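Local coordinates for 6-phosphogluconate dehydrogenase, NAD-binding (Mycolicibacterium smegmatis MC2 155, PDB 6SMT), which reduces imines to amines with S-enantioselectivity and binds NADPH, probably the hydride donor, largely through a Rossmann-type domain, at residues L30-W39 with R52-A63. Residues are numbered along the deposited sequence; the frame is centred on the assembly and turned at random. Where two conformers were deposited one is given.
Sequences LDAGHTVTVW and RGALSAPTPAAA
Leu-30, on helix 20-31, rests its CD2 on the peptide between Gly-53 and Ala-54, 3.6 Å from Ala-54 N. Beside it, in the conformer given, Arg-52 NH2 makes a salt bridge with Asp-31 OD1 whose hydrogen bond is long and weak (3.4 Å), hence doubtful, with carboxylate and guanidinium planes 57° apart; a water that donates to Asp-31 OD1 and accepts from Arg-52 NE bridges the pair. A second water links Val-36 N to Gly-53 O, just before direct parallel pairing begins. Leu-55 N then donates to Val-36 O (2.9 Å), Leu-55 O accepts from Val-38 N (2.8 Å), and Ala-57 N closes on Val-38 O (3.1 Å). Thr-37 turns its methyl to Ala-57 CB, while Val-38, on the other face of the sheet, sets CG1 against Ala-54 CB. With CG anti to the backbone N (chi1 177°), Trp-39 carries its indole over to Pro-60, whose CG makes a CH-pi contact 3.8 Å from the six-ring centroid. At the ring edge Trp-39 NE1 gives a weak hydrogen bond to Pro-58 O (3.4 Å), doubled by a bridging water. Backbone bonds thus fix strand 55-56 at the sheet edge of this right-handed beta-alpha-beta unit, whereas Pro-60, the weak bond and water, with Leu-16 and Ile-83, help orient the indole about 5 Å from bound NADPH.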
ATOM      1  N   LEU B  30      11.044 -20.208 -23.302  1.00 14.82           N
ATOM      2  CA  LEU B  30      11.884 -20.330 -24.524  1.00 15.96           C
ATOM      3  C   LEU B  30      13.307 -19.926 -24.217  1.00 17.82           C
ATOM      4  O   LEU B  30      14.276 -20.598 -24.739  1.00 17.45           O
ATOM      5  CB  LEU B  30      11.317 -19.451 -25.629  1.00 16.36           C
ATOM      6  CG  LEU B  30      10.067 -19.945 -26.317  1.00 16.62           C
ATOM      7  CD1 LEU B  30       9.463 -18.783 -27.126  1.00 18.96           C
ATOM      8  CD2 LEU B  30      10.365 -21.110 -27.239  1.00 17.58           C
ATOM      9  N   ASP B  31      13.490 -18.880 -23.444  1.00 17.41           N
ATOM     10  CA  ASP B  31      14.854 -18.421 -23.151  1.00 18.11           C
ATOM     11  C   ASP B  31      15.591 -19.484 -22.362  1.00 19.21           C
ATOM     12  O   ASP B  31      16.857 -19.521 -22.565  1.00 23.75           O
ATOM     13  CB  ASP B  31      14.785 -17.149 -22.333  1.00 20.30           C
ATOM     14  CG  ASP B  31      14.356 -15.924 -23.027  1.00 21.97           C
ATOM     15  OD1 ASP B  31      14.266 -15.894 -24.283  1.00 25.19           O
ATOM     16  OD2 ASP B  31      14.119 -14.885 -22.287  1.00 23.57           O
ATOM     17  N   ALA B  32      14.941 -20.372 -21.615  1.00 18.55           N
ATOM     18  CA  ALA B  32      15.510 -21.467 -20.776  1.00 19.74           C
ATOM     19  C   ALA B  32      15.875 -22.669 -21.656  1.00 21.97           C
ATOM     20  O   ALA B  32      16.347 -23.700 -21.099  1.00 24.10           O
ATOM     21  CB  ALA B  32      14.586 -21.884 -19.663  1.00 21.49           C
ATOM     22  N   GLY B  33      15.456 -22.646 -22.911  1.00 19.04           N
ATOM     23  CA  GLY B  33      15.706 -23.812 -23.821  1.00 20.31           C
ATOM     24  C   GLY B  33      14.653 -24.873 -23.865  1.00 20.82           C
ATOM     25  O   GLY B  33      14.852 -26.028 -24.360  1.00 21.51           O
ATOM     26  N   HIS B  34      13.479 -24.631 -23.292  1.00 18.71           N
ATOM     27  CA  HIS B  34      12.425 -25.623 -23.340  1.00 18.75           C
ATOM     28  C   HIS B  34      11.781 -25.653 -24.715  1.00 19.39           C
ATOM     29  O   HIS B  34      11.851 -24.685 -25.469  1.00 18.86           O
ATOM     30  CB  HIS B  34      11.358 -25.327 -22.241  1.00 20.72           C
ATOM     31  CG  HIS B  34      11.943 -25.261 -20.871  1.00 24.62           C
ATOM     32  ND1 HIS B  34      13.036 -25.968 -20.437  1.00 30.78           N
ATOM     33  CD2 HIS B  34      11.595 -24.476 -19.823  1.00 27.62           C
ATOM     34  CE1 HIS B  34      13.252 -25.683 -19.143  1.00 28.54           C
ATOM     35  NE2 HIS B  34      12.422 -24.761 -18.791  1.00 29.88           N
ATOM     36  N   THR B  35      11.087 -26.749 -24.966  1.00 18.07           N
ATOM     37  CA  THR B  35      10.281 -26.936 -26.158  1.00 17.91           C
ATOM     38  C   THR B  35       8.887 -26.445 -25.824  1.00 18.92           C
ATOM     39  O   THR B  35       8.166 -27.174 -25.112  1.00 19.21           O
ATOM     40  CB  THR B  35      10.281 -28.374 -26.682  1.00 18.81           C
ATOM     41  OG1 THR B  35      11.650 -28.689 -26.950  1.00 21.46           O
ATOM     42  CG2 THR B  35       9.410 -28.538 -27.883  1.00 19.30           C
ATOM     43  N   VAL B  36       8.559 -25.265 -26.334  1.00 17.75           N
ATOM     44  CA  VAL B  36       7.346 -24.534 -25.939  1.00 17.05           C
ATOM     45  C   VAL B  36       6.357 -24.596 -27.050  1.00 17.41           C
ATOM     46  O   VAL B  36       6.698 -24.168 -28.167  1.00 18.56           O
ATOM     47  CB  VAL B  36       7.666 -23.110 -25.477  1.00 16.17           C
ATOM     48  CG1 VAL B  36       6.422 -22.413 -25.022  1.00 17.58           C
ATOM     49  CG2 VAL B  36       8.728 -23.135 -24.363  1.00 17.00           C
ATOM     50  N   THR B  37       5.139 -25.025 -26.730  1.00 15.45           N
ATOM     51  CA  THR B  37       3.997 -24.918 -27.644  1.00 16.17           C
ATOM     52  C   THR B  37       3.066 -23.875 -27.078  1.00 18.08           C
ATOM     53  O   THR B  37       2.752 -23.933 -25.881  1.00 19.24           O
ATOM     54  CB  THR B  37       3.320 -26.279 -27.820  1.00 18.25           C
ATOM     55  OG1 THR B  37       4.260 -27.212 -28.377  1.00 19.67           O
ATOM     56  CG2 THR B  37       2.061 -26.252 -28.654  1.00 19.52           C
ATOM     57  N   VAL B  38       2.479 -23.064 -27.936  1.00 16.80           N
ATOM     58  CA  VAL B  38       1.563 -21.996 -27.483  1.00 15.99           C
ATOM     59  C   VAL B  38       0.233 -22.114 -28.160  1.00 18.11           C
ATOM     60  O   VAL B  38       0.128 -22.597 -29.302  1.00 19.98           O
ATOM     61  CB  VAL B  38       2.166 -20.610 -27.612  1.00 16.46           C
ATOM     62  CG1 VAL B  38       3.439 -20.506 -26.874  1.00 16.72           C
ATOM     63  CG2 VAL B  38       2.431 -20.202 -29.066  1.00 17.73           C
ATOM     64  N   TRP B  39      -0.814 -21.646 -27.502  1.00 16.53           N
ATOM     65  CA  TRP B  39      -2.202 -21.566 -28.004  1.00 16.85           C
ATOM     66  C   TRP B  39      -2.859 -20.348 -27.422  1.00 18.61           C
ATOM     67  O   TRP B  39      -2.599 -20.019 -26.228  1.00 17.26           O
ATOM     68  CB  TRP B  39      -2.999 -22.826 -27.731  1.00 17.65           C
ATOM     69  CG  TRP B  39      -4.430 -22.708 -28.179  1.00 18.89           C
ATOM     70  CD1 TRP B  39      -4.954 -23.059 -29.416  1.00 19.89           C
ATOM     71  CD2 TRP B  39      -5.524 -22.153 -27.462  1.00 19.02           C
ATOM     72  NE1 TRP B  39      -6.285 -22.701 -29.485  1.00 21.84           N
ATOM     73  CE2 TRP B  39      -6.690 -22.172 -28.273  1.00 20.83           C
ATOM     74  CE3 TRP B  39      -5.644 -21.636 -26.163  1.00 19.93           C
ATOM     75  CZ2 TRP B  39      -7.931 -21.704 -27.833  1.00 21.88           C
ATOM     76  CZ3 TRP B  39      -6.846 -21.115 -25.773  1.00 21.28           C
ATOM     77  CH2 TRP B  39      -7.994 -21.188 -26.564  1.00 22.30           C
ATOM     78  N   ARG B  52      10.441 -16.505 -31.940  0.62 19.12           N
ATOM     79  CA  ARG B  52      11.404 -16.748 -30.846  0.62 18.53           C
ATOM     80  C   ARG B  52      11.656 -18.249 -30.670  0.62 18.27           C
ATOM     81  O   ARG B  52      12.445 -18.561 -29.798  0.62 19.62           O
ATOM     82  CB  ARG B  52      10.905 -16.099 -29.542  0.62 19.30           C
ATOM     83  CG  ARG B  52      10.749 -14.592 -29.674  0.62 20.34           C
ATOM     84  CD  ARG B  52      10.330 -13.843 -28.409  0.62 21.61           C
ATOM     85  NE  ARG B  52      11.344 -13.943 -27.363  0.62 23.29           N
ATOM     86  CZ  ARG B  52      12.249 -13.002 -27.073  0.62 22.89           C
ATOM     87  NH1 ARG B  52      12.289 -11.896 -27.786  0.62 25.28           N
ATOM     88  NH2 ARG B  52      13.110 -13.205 -26.087  0.62 22.64           N
ATOM     89  N   GLY B  53      10.934 -19.102 -31.359  1.00 18.53           N
ATOM     90  CA  GLY B  53      11.131 -20.556 -31.283  1.00 19.86           C
ATOM     91  C   GLY B  53       9.998 -21.366 -30.817  1.00 18.76           C
ATOM     92  O   GLY B  53      10.120 -22.576 -30.757  1.00 19.46           O
ATOM     93  N   ALA B  54       8.864 -20.741 -30.480  1.00 18.64           N
ATOM     94  CA  ALA B  54       7.683 -21.526 -30.053  1.00 18.52           C
ATOM     95  C   ALA B  54       7.049 -22.246 -31.225  1.00 19.70           C
ATOM     96  O   ALA B  54       7.091 -21.708 -32.395  1.00 21.64           O
ATOM     97  CB  ALA B  54       6.643 -20.635 -29.411  1.00 18.75           C
ATOM     98  N   LEU B  55       6.515 -23.410 -30.931  1.00 21.23           N
ATOM     99  CA  LEU B  55       5.564 -24.112 -31.800  1.00 23.77           C
ATOM    100  C   LEU B  55       4.175 -23.606 -31.519  1.00 24.33           C
ATOM    101  O   LEU B  55       3.885 -23.282 -30.365  1.00 24.14           O
ATOM    102  CB  LEU B  55       5.608 -25.614 -31.494  1.00 24.71           C
ATOM    103  CG  LEU B  55       6.988 -26.240 -31.591  1.00 28.26           C
ATOM    104  CD1 LEU B  55       7.024 -27.676 -31.044  1.00 28.34           C
ATOM    105  CD2 LEU B  55       7.370 -26.251 -33.064  1.00 31.62           C
ATOM    106  N   SER B  56       3.290 -23.500 -32.490  1.00 27.09           N
ATOM    107  CA  SER B  56       1.889 -23.176 -32.134  1.00 28.93           C
ATOM    108  C   SER B  56       1.000 -24.340 -32.510  1.00 29.85           C
ATOM    109  O   SER B  56       1.425 -25.235 -33.259  1.00 28.74           O
ATOM    110  CB  SER B  56       1.381 -21.867 -32.617  1.00 35.11           C
ATOM    111  OG  SER B  56       1.354 -21.882 -34.000  1.00 39.05           O
ATOM    112  N   ALA B  57      -0.099 -24.439 -31.816  1.00 25.07           N
ATOM    113  CA  ALA B  57      -1.059 -25.534 -32.018  1.00 25.81           C
ATOM    114  C   ALA B  57      -2.388 -24.868 -32.300  1.00 26.25           C
ATOM    115  O   ALA B  57      -2.770 -23.828 -31.783  1.00 25.09           O
ATOM    116  CB  ALA B  57      -1.172 -26.446 -30.794  1.00 26.18           C
ATOM    117  N   PRO B  58      -3.226 -25.492 -33.151  1.00 24.97           N
ATOM    118  CA  PRO B  58      -4.463 -24.807 -33.514  1.00 27.37           C
ATOM    119  C   PRO B  58      -5.625 -24.885 -32.519  1.00 24.97           C
ATOM    120  O   PRO B  58      -6.473 -24.104 -32.596  1.00 27.08           O
ATOM    121  CB  PRO B  58      -4.740 -25.555 -34.837  1.00 26.42           C
ATOM    122  CG  PRO B  58      -4.271 -26.966 -34.556  1.00 25.18           C
ATOM    123  CD  PRO B  58      -2.931 -26.760 -33.851  1.00 26.96           C
ATOM    124  N   THR B  59      -5.622 -25.854 -31.623  1.00 22.77           N
ATOM    125  CA  THR B  59      -6.738 -26.080 -30.695  1.00 23.92           C
ATOM    126  C   THR B  59      -6.134 -26.318 -29.306  1.00 20.63           C
ATOM    127  O   THR B  59      -4.976 -26.746 -29.192  1.00 20.64           O
ATOM    128  CB  THR B  59      -7.568 -27.313 -31.072  1.00 25.03           C
ATOM    129  OG1 THR B  59      -6.800 -28.494 -30.898  1.00 24.22           O
ATOM    130  CG2 THR B  59      -8.137 -27.177 -32.476  1.00 27.30           C
ATOM    131  N   PRO B  60      -6.919 -26.113 -28.225  1.00 21.40           N
ATOM    132  CA  PRO B  60      -6.451 -26.531 -26.894  1.00 20.36           C
ATOM    133  C   PRO B  60      -6.102 -27.998 -26.763  1.00 20.63           C
ATOM    134  O   PRO B  60      -5.128 -28.358 -26.166  1.00 21.07           O
ATOM    135  CB  PRO B  60      -7.609 -26.242 -25.963  1.00 20.52           C
ATOM    136  CG  PRO B  60      -8.329 -25.159 -26.685  1.00 22.98           C
ATOM    137  CD  PRO B  60      -8.223 -25.438 -28.184  1.00 22.27           C
ATOM    138  N   ALA B  61      -6.850 -28.934 -27.394  1.00 20.64           N
ATOM    139  CA  ALA B  61      -6.482 -30.354 -27.332  1.00 21.87           C
ATOM    140  C   ALA B  61      -5.117 -30.602 -27.960  1.00 21.19           C
ATOM    141  O   ALA B  61      -4.307 -31.303 -27.404  1.00 23.04           O
ATOM    142  CB  ALA B  61      -7.550 -31.154 -28.071  1.00 21.79           C
ATOM    143  N   ALA B  62      -4.870 -30.066 -29.147  1.00 19.91           N
ATOM    144  CA  ALA B  62      -3.571 -30.273 -29.804  1.00 21.89           C
ATOM    145  C   ALA B  62      -2.432 -29.609 -29.016  1.00 21.51           C
ATOM    146  O   ALA B  62      -1.369 -30.225 -28.882  1.00 21.61           O
ATOM    147  CB  ALA B  62      -3.594 -29.746 -31.217  1.00 23.31           C
ATOM    148  N   ALA B  63      -2.730 -28.472 -28.422  1.00 20.93           N
ATOM    149  CA  ALA B  63      -1.709 -27.773 -27.593  1.00 20.42           C
ATOM    150  C   ALA B  63      -1.335 -28.640 -26.390  1.00 18.44           C
ATOM    151  O   ALA B  63      -0.149 -28.809 -26.134  1.00 18.87           O
ATOM    152  CB  ALA B  63      -2.250 -26.429 -27.224  1.00 19.98           C
TER
HETATM  153  O   HOH W   1      12.260 -16.109 -26.076  1.00 28.11           O
HETATM  154  O   HOH W   2       9.994 -24.614 -28.797  1.00 22.17           O
HETATM  155  O   HOH W   3      -8.944 -22.736 -31.041  1.00 39.32           O